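Local coordinates for alpha-glucosidase (Bacteroides thetaiotaomicron, PDB 5XFM), which hydrolyses beta-L-arabinopyranosides and alpha-galactosides as a bifunctional glycoside hydrolase of family 97, at residues A[159-171]-A[235-247]. The protein carries 1 engineered substitution. Numbering follows the deposited sequence.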
loop_
_atom_site.group_PDB
_atom_site.type_symbol
_atom_site.label_atom_id
_atom_site.label_comp_id
_atom_site.label_asym_id
_atom_site.label_seq_id
_atom_site.Cartn_x
_atom_site.Cartn_y
_atom_site.Cartn_z
ATOM N N GLN A 159 9.420 8.688 -8.741
ATOM C CA GLN A 159 9.265 9.744 -7.756
ATOM C C GLN A 159 9.250 11.096 -8.480
ATOM O O GLN A 159 10.073 11.339 -9.361
ATOM C CB GLN A 159 10.388 9.674 -6.715
ATOM C CG GLN A 159 10.451 10.867 -5.774
ATOM C CD GLN A 159 9.267 10.947 -4.831
ATOM O OE1 GLN A 159 8.118 11.061 -5.262
ATOM N NE2 GLN A 159 9.544 10.925 -3.534
ATOM N N SER A 160 8.322 11.978 -8.121
ATOM C CA SER A 160 8.191 13.250 -8.836
ATOM C C SER A 160 9.202 14.290 -8.357
ATOM O O SER A 160 9.953 14.050 -7.414
ATOM C CB SER A 160 6.769 13.813 -8.697
ATOM O OG SER A 160 6.511 14.292 -7.381
ATOM N N ASP A 161 9.233 15.438 -9.030
ATOM C CA ASP A 161 9.920 16.605 -8.497
ATOM C C ASP A 161 9.227 16.999 -7.203
ATOM O O ASP A 161 8.113 16.544 -6.924
ATOM C CB ASP A 161 9.902 17.787 -9.475
ATOM C CG ASP A 161 10.603 17.483 -10.784
ATOM O OD1 ASP A 161 11.727 16.939 -10.749
ATOM O OD2 ASP A 161 10.026 17.801 -11.850
ATOM N N ALA A 162 9.900 17.812 -6.398
ATOM C CA ALA A 162 9.301 18.331 -5.182
ATOM C C ALA A 162 8.568 19.630 -5.487
ATOM O O ALA A 162 9.017 20.410 -6.325
ATOM C CB ALA A 162 10.361 18.545 -4.108
ATOM N N MET A 163 7.448 19.850 -4.797
ATOM C CA MET A 163 6.696 21.114 -4.843
ATOM C C MET A 163 6.071 21.412 -6.216
ATOM O O MET A 163 5.937 22.572 -6.592
ATOM C CB MET A 163 7.582 22.305 -4.441
ATOM C CG MET A 163 8.498 22.068 -3.240
ATOM S SD MET A 163 7.689 21.273 -1.851
ATOM C CE MET A 163 6.380 22.433 -1.454
ATOM N N ILE A 164 5.709 20.380 -6.970
ATOM C CA ILE A 164 4.917 20.577 -8.179
ATOM C C ILE A 164 3.513 20.031 -7.935
ATOM O O ILE A 164 3.169 19.681 -6.805
ATOM C CB ILE A 164 5.538 19.895 -9.416
ATOM C CG1 ILE A 164 5.613 18.382 -9.210
ATOM C CG2 ILE A 164 6.916 20.479 -9.724
ATOM C CD1 ILE A 164 5.934 17.605 -10.471
ATOM N N GLY A 165 2.695 19.989 -8.982
ATOM C CA GLY A 165 1.338 19.488 -8.856
ATOM C C GLY A 165 0.419 20.463 -8.132
ATOM O O GLY A 165 0.772 21.623 -7.912
ATOM N N TRP A 166 -0.757 19.979 -7.745
ATOM C CA TRP A 166 -1.790 20.808 -7.137
ATOM C C TRP A 166 -1.318 21.491 -5.850
ATOM O O TRP A 166 -0.967 20.829 -4.873
ATOM C CB TRP A 166 -3.041 19.969 -6.856
ATOM C CG TRP A 166 -4.140 20.718 -6.169
ATOM C CD1 TRP A 166 -4.586 20.539 -4.889
ATOM C CD2 TRP A 166 -4.949 21.764 -6.734
ATOM N NE1 TRP A 166 -5.620 21.412 -4.622
ATOM C CE2 TRP A 166 -5.859 22.175 -5.737
ATOM C CE3 TRP A 166 -4.986 22.394 -7.983
ATOM C CZ2 TRP A 166 -6.800 23.188 -5.952
ATOM C CZ3 TRP A 166 -5.923 23.402 -8.195
ATOM C CH2 TRP A 166 -6.814 23.785 -7.183
ATOM N N LYS A 167 -1.290 22.819 -5.887
ATOM C CA LYS A 167 -0.880 23.649 -4.761
ATOM C C LYS A 167 0.483 23.252 -4.171
ATOM O O LYS A 167 0.692 23.345 -2.955
ATOM C CB LYS A 167 -1.955 23.605 -3.672
ATOM C CG LYS A 167 -3.337 24.027 -4.148
ATOM C CD LYS A 167 -3.368 25.492 -4.541
ATOM C CE LYS A 167 -4.751 25.916 -5.009
ATOM N NZ LYS A 167 -4.731 27.286 -5.595
ATOM N N ARG A 168 1.409 22.850 -5.043
ATOM C CA ARG A 168 2.768 22.477 -4.636
ATOM C C ARG A 168 2.787 21.333 -3.621
ATOM O O ARG A 168 3.667 21.276 -2.767
ATOM C CB ARG A 168 3.489 23.707 -4.057
ATOM C CG ARG A 168 3.622 24.894 -5.021
ATOM C CD ARG A 168 4.222 26.131 -4.336
ATOM N NE ARG A 168 5.483 25.899 -3.632
ATOM C CZ ARG A 168 6.687 25.995 -4.185
ATOM N NH1 ARG A 168 6.813 26.321 -5.463
ATOM N NH2 ARG A 168 7.772 25.772 -3.456
ATOM N N THR A 169 1.825 20.418 -3.726
ATOM C CA THR A 169 1.696 19.319 -2.767
ATOM C C THR A 169 2.483 18.038 -3.081
ATOM O O THR A 169 2.466 17.102 -2.283
ATOM C CB THR A 169 0.227 18.913 -2.587
ATOM O OG1 THR A 169 -0.363 18.700 -3.874
ATOM C CG2 THR A 169 -0.538 19.999 -1.866
ATOM N N LYS A 170 3.151 17.981 -4.230
ATOM C CA LYS A 170 3.961 16.814 -4.555
ATOM C C LYS A 170 5.317 16.875 -3.842
ATOM O O LYS A 170 5.814 17.966 -3.550
ATOM C CB LYS A 170 4.126 16.676 -6.080
ATOM C CG LYS A 170 2.993 15.846 -6.689
ATOM C CD LYS A 170 3.018 15.771 -8.202
ATOM C CE LYS A 170 1.793 14.994 -8.690
ATOM N NZ LYS A 170 1.943 14.395 -10.048
ATOM N N PRO A 171 5.930 15.703 -3.571
ATOM C CA PRO A 171 5.500 14.340 -3.925
ATOM C C PRO A 171 4.292 13.836 -3.146
ATOM O O PRO A 171 4.107 14.211 -1.984
ATOM C CB PRO A 171 6.733 13.482 -3.592
ATOM C CG PRO A 171 7.885 14.465 -3.488
ATOM C CD PRO A 171 7.252 15.699 -2.924
ATOM N N ALA A 235 17.710 5.550 -1.747
ATOM C CA ALA A 235 17.905 6.990 -1.709
ATOM C C ALA A 235 17.049 7.624 -0.622
ATOM O O ALA A 235 15.913 7.201 -0.394
ATOM C CB ALA A 235 17.580 7.608 -3.070
ATOM N N PHE A 236 17.590 8.650 0.033
ATOM C CA PHE A 236 16.864 9.384 1.061
ATOM C C PHE A 236 16.041 10.494 0.393
ATOM O O PHE A 236 16.259 10.791 -0.784
ATOM C CB PHE A 236 17.844 9.959 2.092
ATOM C CG PHE A 236 18.453 8.924 2.993
ATOM C CD1 PHE A 236 17.929 7.640 3.057
ATOM C CD2 PHE A 236 19.573 9.228 3.758
ATOM C CE1 PHE A 236 18.500 6.684 3.876
ATOM C CE2 PHE A 236 20.146 8.274 4.579
ATOM C CZ PHE A 236 19.609 7.001 4.637
ATOM N N PRO A 237 15.090 11.106 1.131
ATOM C CA PRO A 237 14.250 12.138 0.505
ATOM C C PRO A 237 15.036 13.327 -0.045
ATOM O O PRO A 237 16.158 13.595 0.386
ATOM C CB PRO A 237 13.318 12.583 1.646
ATOM C CG PRO A 237 13.906 12.016 2.905
ATOM C CD PRO A 237 14.642 10.787 2.498
ATOM N N MET A 238 14.441 14.024 -1.012
ATOM C CA MET A 238 15.055 15.202 -1.604
ATOM C C MET A 238 14.951 16.411 -0.674
ATOM O O MET A 238 13.967 16.565 0.038
ATOM C CB MET A 238 14.406 15.502 -2.955
ATOM C CG MET A 238 14.474 14.325 -3.913
ATOM S SD MET A 238 13.341 14.485 -5.298
ATOM C CE MET A 238 11.764 14.425 -4.455
ATOM N N ALA A 239 15.975 17.259 -0.694
ATOM C CA ALA A 239 16.035 18.424 0.167
ATOM C C ALA A 239 14.879 19.390 -0.087
ATOM O O ALA A 239 14.411 20.068 0.825
ATOM C CB ALA A 239 17.372 19.138 -0.023
ATOM N N GLU A 240 14.405 19.435 -1.326
ATOM C CA GLU A 240 13.345 20.363 -1.690
ATOM C C GLU A 240 11.972 19.942 -1.166
ATOM O O GLU A 240 11.022 20.710 -1.268
ATOM C CB GLU A 240 13.276 20.534 -3.212
ATOM C CG GLU A 240 14.487 21.217 -3.833
ATOM C CD GLU A 240 15.643 20.257 -4.062
ATOM O OE1 GLU A 240 15.477 19.047 -3.795
ATOM O OE2 GLU A 240 16.718 20.716 -4.506
ATOM N N GLU A 241 11.860 18.734 -0.615
ATOM C CA GLU A 241 10.578 18.276 -0.077
ATOM C C GLU A 241 10.198 19.083 1.173
ATOM O O GLU A 241 11.042 19.775 1.750
ATOM C CB GLU A 241 10.620 16.783 0.253
ATOM C CG GLU A 241 10.669 15.870 -0.966
ATOM C CD GLU A 241 10.682 14.389 -0.598
ATOM O OE1 GLU A 241 9.704 13.914 0.026
ATOM O OE2 GLU A 241 11.678 13.704 -0.925
ATOM N N ASN A 242 8.922 19.025 1.560
ATOM C CA ASN A 242 8.420 19.775 2.716
ATOM C C ASN A 242 8.692 21.270 2.551
ATOM O O ASN A 242 8.941 21.981 3.531
ATOM C CB ASN A 242 9.057 19.254 4.009
ATOM C CG ASN A 242 8.241 19.583 5.243
ATOM O OD1 ASN A 242 7.015 19.662 5.187
ATOM N ND2 ASN A 242 8.924 19.783 6.367
ATOM N N ASN A 243 8.685 21.719 1.295
ATOM C CA ASN A 243 9.022 23.095 0.928
ATOM C C ASN A 243 10.420 23.523 1.395
ATOM O O ASN A 243 10.678 24.705 1.590
ATOM C CB ASN A 243 7.979 24.060 1.476
ATOM C CG ASN A 243 7.874 25.326 0.656
ATOM O OD1 ASN A 243 8.147 25.329 -0.547
ATOM N ND2 ASN A 243 7.465 26.407 1.299
ATOM N N GLY A 244 11.318 22.558 1.580
ATOM C CA GLY A 244 12.668 22.858 2.024
ATOM C C GLY A 244 12.829 22.910 3.534
ATOM O O GLY A 244 13.889 23.291 4.031
ATOM N N ASN A 245 11.781 22.547 4.271
ATOM C CA ASN A 245 11.862 22.507 5.736
ATOM C C ASN A 245 12.296 21.139 6.249
ATOM O O ASN A 245 11.852 20.111 5.742
ATOM C CB ASN A 245 10.516 22.876 6.361
ATOM C CG ASN A 245 9.942 24.152 5.783
ATOM O OD1 ASN A 245 10.476 25.241 5.994
ATOM N ND2 ASN A 245 8.855 24.021 5.038
ATOM N N GLY A 246 13.179 21.128 7.242
ATOM C CA GLY A 246 13.669 19.879 7.794
ATOM C C GLY A 246 14.822 19.319 6.984
ATOM O O GLY A 246 14.868 19.490 5.766
ATOM N N THR A 247 15.748 18.639 7.653
ATOM C CA THR A 247 16.922 18.082 6.983
ATOM C C THR A 247 16.626 16.710 6.374
ATOM O O THR A 247 15.656 16.050 6.744
ATOM C CB THR A 247 18.127 17.962 7.949
ATOM O OG1 THR A 247 17.679 17.469 9.213
ATOM C CG2 THR A 247 18.790 19.316 8.168
HETATM O O HOH W 1 8.201 11.702 -0.935
HETATM O O HOH W 2 11.889 11.120 -1.595
HETATM O O HOH W 3 6.977 17.885 -0.663
#
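Met-238, Ala-162 and Pro-171 meet where two irregular loops of the N-terminal beta-sandwich domain of this family 97 enzyme lie against each other, a worked example of how loops without regular secondary structure can be joined by van der Waals contact, bridging water and a few polar bonds. Loop 235-247, which contains a type I beta turn from Met-238 to Glu-241, also reaches the catalytic-barrel part of the chain, where Lys-409 gathers several of its carbonyl oxygens.

Two methionines, one from each loop, carry much of the van der Waals contact. The bend at chi3 (-65°) of Met-238 brings its CE methyl to Ser-160 O (3.5 Å) and into apolar contact with CG of Pro-171, whose ring follows a cis peptide bond. The CB of Ala-162 rests on the turn, 3.6 Å from Glu-240 CB. Met-163, folded back at chi2 and chi3, sets its SD 3.3 Å from Asn-243 N and lays its CE beside the Asn-243 side chain, the two crossing at about a right angle.

Water supplies a second kind of link. Gln-159 NE2 donates to two waters, each of which donates in turn to a different carboxylate oxygen of Glu-241. That carboxylate also accepts a hydrogen bond from Met-238 N at OE2 (2.8 Å), within its own turn, and one from Asp-408 N at OE1. An alanine in place of Glu-241 would probably leave both waters and the amides of Met-238 and Asp-408 without this acceptor and open a gap beside Pro-171.

One direct hydrogen bond joins the loops: Arg-168 NH2 gives a fairly straight bond (160°) to Asn-243 OD1, 3.0 Å away and in the guanidinium plane, while Met-163 CB lies above one guanidinium face, offset toward its rim.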